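Local structure of virulent strain associated lipoprotein (Borreliella spielmanii A14S, 6FZZ) at residues A[115-126]-A[148-158]. The protein is a plasmid-encoded outer surface lipoprotein of the PFam54 family that probably binds glutathione, as its Borrelia burgdorferi counterpart BBE31 does. Sequence-based numbering, arbitrary orientation.
Sequences LEGNIDYTIIHL and FEKLLSTKEII
Ile119 enters helix 138-170 as a knob into a hole formed by Leu151, Leu152, Thr154 and Lys155. Its CG1 lies 3.7 Å from Leu151 CG, the side chains lying alongside each other and running opposite ways, while its CG2 branch faces Leu152 CD2. One turn on, Thr122 and Leu151 meet tip to tip, with Leu151 CD2 3.5 Å from Thr122 OG1. Thr122 OG1, beside its own backbone N (chi1 -56°), donates to Asn118 O at 2.7 Å and leaves CG2 between Leu151 CD2 and the Phe148 ring, which it meets obliquely. The Phe148 ring receives Leu126 CD1 over one face, a CH-pi contact 4.3 Å from the ring centroid, and Ile123 CG1 at its edge, 4.0 Å from CZ. Leu115 spreads CD2 against the Lys155 backbone and CD1 against Ile158 CG1. Thr154 OG1 donates to Leu151 O in the carbonyl plane, on a lone pair. The extended Lys155 chain runs past the bent Glu116, forming a salt bridge from NZ to OE2, whose position is less certain. NZ is also hydrogen-bonded to Gly82 O and Tyr36 OH. The segments, roughly antiparallel at 148°, thus join through an apolar seam within the all-helical Bbcrasp-1-type domain, its threonine hydroxyls satisfied by their own helices and its lysine charge probably balanced by Glu116.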
loop_
_atom_site.group_PDB
_atom_site.type_symbol
_atom_site.label_atom_id
_atom_site.label_comp_id
_atom_site.label_asym_id
_atom_site.label_seq_id
_atom_site.Cartn_x
_atom_site.Cartn_y
_atom_site.Cartn_z
ATOM N N LEU A 115 -3.789 -4.245 -0.539
ATOM C CA LEU A 115 -4.365 -2.962 -0.881
ATOM C C LEU A 115 -3.410 -2.241 -1.896
ATOM O O LEU A 115 -3.815 -1.840 -2.990
ATOM C CB LEU A 115 -4.608 -2.131 0.399
ATOM C CG LEU A 115 -5.249 -0.747 0.174
ATOM C CD1 LEU A 115 -5.695 -0.137 1.495
ATOM C CD2 LEU A 115 -4.278 0.224 -0.485
ATOM N N GLU A 116 -2.122 -2.184 -1.552
ATOM C CA GLU A 116 -1.158 -1.547 -2.419
ATOM C C GLU A 116 -1.084 -2.217 -3.771
ATOM O O GLU A 116 -0.996 -1.543 -4.816
ATOM C CB GLU A 116 0.190 -1.470 -1.779
ATOM C CG GLU A 116 1.126 -0.594 -2.579
ATOM C CD GLU A 116 0.965 0.885 -2.287
ATOM O OE1 GLU A 116 0.266 1.276 -1.316
ATOM O OE2 GLU A 116 1.615 1.655 -3.002
ATOM N N GLY A 117 -1.174 -3.536 -3.774
ATOM C CA GLY A 117 -1.097 -4.299 -4.979
ATOM C C GLY A 117 -2.276 -3.987 -5.879
ATOM O O GLY A 117 -2.160 -4.070 -7.078
ATOM N N ASN A 118 -3.413 -3.608 -5.310
ATOM C CA ASN A 118 -4.569 -3.281 -6.131
ATOM C C ASN A 118 -4.341 -1.948 -6.803
ATOM O O ASN A 118 -4.771 -1.716 -7.928
ATOM C CB ASN A 118 -5.879 -3.291 -5.320
ATOM C CG ASN A 118 -6.306 -4.696 -4.927
ATOM O OD1 ASN A 118 -5.950 -5.654 -5.610
ATOM N ND2 ASN A 118 -7.088 -4.819 -3.830
ATOM N N ILE A 119 -3.743 -1.032 -6.071
ATOM C CA ILE A 119 -3.356 0.268 -6.645
ATOM C C ILE A 119 -2.329 0.106 -7.759
ATOM O O ILE A 119 -2.466 0.694 -8.826
ATOM C CB ILE A 119 -2.848 1.229 -5.551
ATOM C CG1 ILE A 119 -4.063 1.666 -4.741
ATOM C CG2 ILE A 119 -2.152 2.442 -6.163
ATOM C CD1 ILE A 119 -3.766 2.360 -3.456
ATOM N N ASP A 120 -1.296 -0.649 -7.480
ATOM C CA ASP A 120 -0.199 -0.907 -8.460
ATOM C C ASP A 120 -0.740 -1.507 -9.750
ATOM O O ASP A 120 -0.391 -1.067 -10.853
ATOM C CB ASP A 120 0.789 -1.875 -7.843
ATOM C CG ASP A 120 2.081 -1.959 -8.660
ATOM O OD1 ASP A 120 2.830 -0.975 -8.707
ATOM O OD2 ASP A 120 2.246 -2.937 -9.352
ATOM N N TYR A 121 -1.605 -2.520 -9.621
ATOM C CA TYR A 121 -2.221 -3.179 -10.755
ATOM C C TYR A 121 -3.063 -2.229 -11.556
ATOM O O TYR A 121 -3.040 -2.237 -12.777
ATOM C CB TYR A 121 -3.058 -4.393 -10.305
ATOM C CG TYR A 121 -3.530 -5.254 -11.446
ATOM C CD1 TYR A 121 -2.756 -6.291 -11.920
ATOM C CD2 TYR A 121 -4.754 -5.035 -12.036
ATOM C CE1 TYR A 121 -3.187 -7.114 -12.979
ATOM C CE2 TYR A 121 -5.211 -5.804 -13.115
ATOM C CZ TYR A 121 -4.436 -6.873 -13.582
ATOM O OH TYR A 121 -4.908 -7.683 -14.646
ATOM N N THR A 122 -3.834 -1.396 -10.863
ATOM C CA THR A 122 -4.623 -0.431 -11.552
ATOM C C THR A 122 -3.724 0.572 -12.322
ATOM O O THR A 122 -4.062 0.930 -13.439
ATOM C CB THR A 122 -5.584 0.300 -10.572
ATOM O OG1 THR A 122 -6.390 -0.690 -9.893
ATOM C CG2 THR A 122 -6.516 1.230 -11.322
ATOM N N ILE A 123 -2.604 0.992 -11.729
ATOM C CA ILE A 123 -1.754 1.955 -12.398
ATOM C C ILE A 123 -1.133 1.349 -13.673
ATOM O O ILE A 123 -1.248 1.970 -14.744
ATOM C CB ILE A 123 -0.682 2.540 -11.474
ATOM C CG1 ILE A 123 -1.348 3.323 -10.374
ATOM C CG2 ILE A 123 0.232 3.424 -12.301
ATOM C CD1 ILE A 123 -0.439 3.584 -9.173
ATOM N N ILE A 124 -0.614 0.104 -13.586
ATOM C CA ILE A 124 -0.055 -0.532 -14.790
ATOM C C ILE A 124 -1.095 -0.842 -15.841
ATOM O O ILE A 124 -0.787 -0.883 -17.025
ATOM C CB ILE A 124 0.826 -1.748 -14.485
ATOM C CG1 ILE A 124 0.041 -2.891 -13.880
ATOM C CG2 ILE A 124 1.917 -1.360 -13.488
ATOM C CD1 ILE A 124 0.962 -3.946 -13.312
ATOM N N HIS A 125 -2.340 -1.027 -15.412
ATOM C CA HIS A 125 -3.402 -1.162 -16.346
ATOM C C HIS A 125 -3.719 0.107 -17.139
ATOM O O HIS A 125 -4.024 0.074 -18.362
ATOM C CB HIS A 125 -4.647 -1.531 -15.595
ATOM C CG HIS A 125 -5.802 -1.723 -16.467
ATOM N ND1 HIS A 125 -5.921 -2.814 -17.308
ATOM C CD2 HIS A 125 -6.919 -0.991 -16.637
ATOM C CE1 HIS A 125 -7.033 -2.705 -18.004
ATOM N NE2 HIS A 125 -7.684 -1.643 -17.577
ATOM N N LEU A 126 -3.739 1.225 -16.439
ATOM C CA LEU A 126 -4.172 2.479 -17.063
ATOM C C LEU A 126 -3.077 3.193 -17.865
ATOM O O LEU A 126 -3.371 3.852 -18.902
ATOM C CB LEU A 126 -4.736 3.422 -15.966
ATOM C CG LEU A 126 -6.063 3.056 -15.306
ATOM C CD1 LEU A 126 -6.417 4.045 -14.196
ATOM C CD2 LEU A 126 -7.197 3.085 -16.305
ATOM N N PHE A 148 -10.701 6.278 -9.446
ATOM C CA PHE A 148 -9.247 6.290 -9.271
ATOM C C PHE A 148 -8.830 7.124 -8.090
ATOM O O PHE A 148 -7.952 6.745 -7.278
ATOM C CB PHE A 148 -8.570 6.795 -10.549
ATOM C CG PHE A 148 -7.112 6.522 -10.571
ATOM C CD1 PHE A 148 -6.626 5.225 -10.332
ATOM C CD2 PHE A 148 -6.205 7.520 -10.818
ATOM C CE1 PHE A 148 -5.283 4.945 -10.354
ATOM C CE2 PHE A 148 -4.863 7.237 -10.890
ATOM C CZ PHE A 148 -4.392 5.968 -10.625
ATOM N N GLU A 149 -9.484 8.268 -7.941
ATOM C CA GLU A 149 -9.286 9.096 -6.781
ATOM C C GLU A 149 -9.666 8.436 -5.499
ATOM O O GLU A 149 -8.930 8.536 -4.490
ATOM C CB GLU A 149 -10.030 10.448 -6.901
ATOM C CG GLU A 149 -9.456 11.317 -7.948
ATOM C CD GLU A 149 -10.148 12.690 -8.018
ATOM O OE1 GLU A 149 -11.228 12.853 -7.462
ATOM O OE2 GLU A 149 -9.634 13.606 -8.671
ATOM N N LYS A 150 -10.818 7.801 -5.504
ATOM C CA LYS A 150 -11.235 7.010 -4.341
ATOM C C LYS A 150 -10.203 5.896 -4.052
ATOM O O LYS A 150 -9.796 5.696 -2.871
ATOM C CB LYS A 150 -12.615 6.392 -4.565
ATOM C CG LYS A 150 -13.762 7.401 -4.449
ATOM C CD LYS A 150 -15.116 6.713 -4.306
ATOM C CE LYS A 150 -15.643 6.224 -5.648
ATOM N NZ LYS A 150 -16.997 5.553 -5.611
ATOM N N LEU A 151 -9.750 5.195 -5.109
ATOM C CA LEU A 151 -8.704 4.136 -4.915
ATOM C C LEU A 151 -7.437 4.690 -4.268
ATOM O O LEU A 151 -6.965 4.138 -3.261
ATOM C CB LEU A 151 -8.369 3.457 -6.262
ATOM C CG LEU A 151 -7.318 2.350 -6.273
ATOM C CD1 LEU A 151 -7.779 1.230 -5.339
ATOM C CD2 LEU A 151 -7.189 1.875 -7.705
ATOM N N LEU A 152 -6.938 5.850 -4.745
ATOM C CA LEU A 152 -5.768 6.485 -4.185
ATOM C C LEU A 152 -6.000 6.922 -2.733
ATOM O O LEU A 152 -5.109 6.795 -1.870
ATOM C CB LEU A 152 -5.284 7.665 -5.069
ATOM C CG LEU A 152 -4.804 7.354 -6.490
ATOM C CD1 LEU A 152 -4.418 8.619 -7.252
ATOM C CD2 LEU A 152 -3.626 6.371 -6.476
ATOM N N SER A 153 -7.212 7.414 -2.417
ATOM C CA SER A 153 -7.527 7.750 -1.013
ATOM C C SER A 153 -7.457 6.574 -0.057
ATOM O O SER A 153 -7.139 6.798 1.093
ATOM C CB SER A 153 -8.973 8.337 -0.855
ATOM O OG SER A 153 -9.080 9.343 -1.803
ATOM N N THR A 154 -7.826 5.367 -0.491
ATOM C CA THR A 154 -7.749 4.187 0.423
ATOM C C THR A 154 -6.346 4.047 0.909
ATOM O O THR A 154 -6.095 3.835 2.090
ATOM C CB THR A 154 -8.291 2.867 -0.179
ATOM O OG1 THR A 154 -7.471 2.397 -1.292
ATOM C CG2 THR A 154 -9.786 3.092 -0.635
ATOM N N LYS A 155 -5.405 4.191 -0.009
ATOM C CA LYS A 155 -4.013 4.056 0.342
ATOM C C LYS A 155 -3.591 5.126 1.290
ATOM O O LYS A 155 -2.863 4.858 2.256
ATOM C CB LYS A 155 -3.163 4.066 -0.931
ATOM C CG LYS A 155 -1.734 4.501 -0.685
ATOM C CD LYS A 155 -0.850 4.351 -1.908
ATOM C CE LYS A 155 0.591 4.652 -1.439
ATOM N NZ LYS A 155 1.546 4.255 -2.447
ATOM N N GLU A 156 -3.999 6.362 0.992
ATOM C CA GLU A 156 -3.674 7.533 1.826
ATOM C C GLU A 156 -4.221 7.433 3.290
ATOM O O GLU A 156 -3.543 7.817 4.237
ATOM C CB GLU A 156 -4.209 8.790 1.168
ATOM C CG GLU A 156 -4.171 9.997 2.073
ATOM C CD GLU A 156 -4.218 11.278 1.301
ATOM O OE1 GLU A 156 -5.055 11.362 0.349
ATOM O OE2 GLU A 156 -3.428 12.192 1.660
ATOM N N ILE A 157 -5.412 6.862 3.450
ATOM C CA ILE A 157 -5.987 6.572 4.767
ATOM C C ILE A 157 -5.120 5.570 5.580
ATOM O O ILE A 157 -4.798 5.826 6.748
ATOM C CB ILE A 157 -7.420 6.008 4.635
ATOM C CG1 ILE A 157 -8.333 7.040 3.998
ATOM C CG2 ILE A 157 -8.010 5.619 5.995
ATOM C CD1 ILE A 157 -8.136 8.449 4.510
ATOM N N ILE A 158 -4.721 4.479 4.933
ATOM C CA ILE A 158 -3.832 3.508 5.566
ATOM C C ILE A 158 -2.464 4.085 5.920
ATOM O O ILE A 158 -1.996 3.886 7.025
ATOM C CB ILE A 158 -3.754 2.196 4.765
ATOM C CG1 ILE A 158 -5.085 1.484 4.888
ATOM C CG2 ILE A 158 -2.633 1.256 5.262
ATOM C CD1 ILE A 158 -5.835 1.767 6.187
#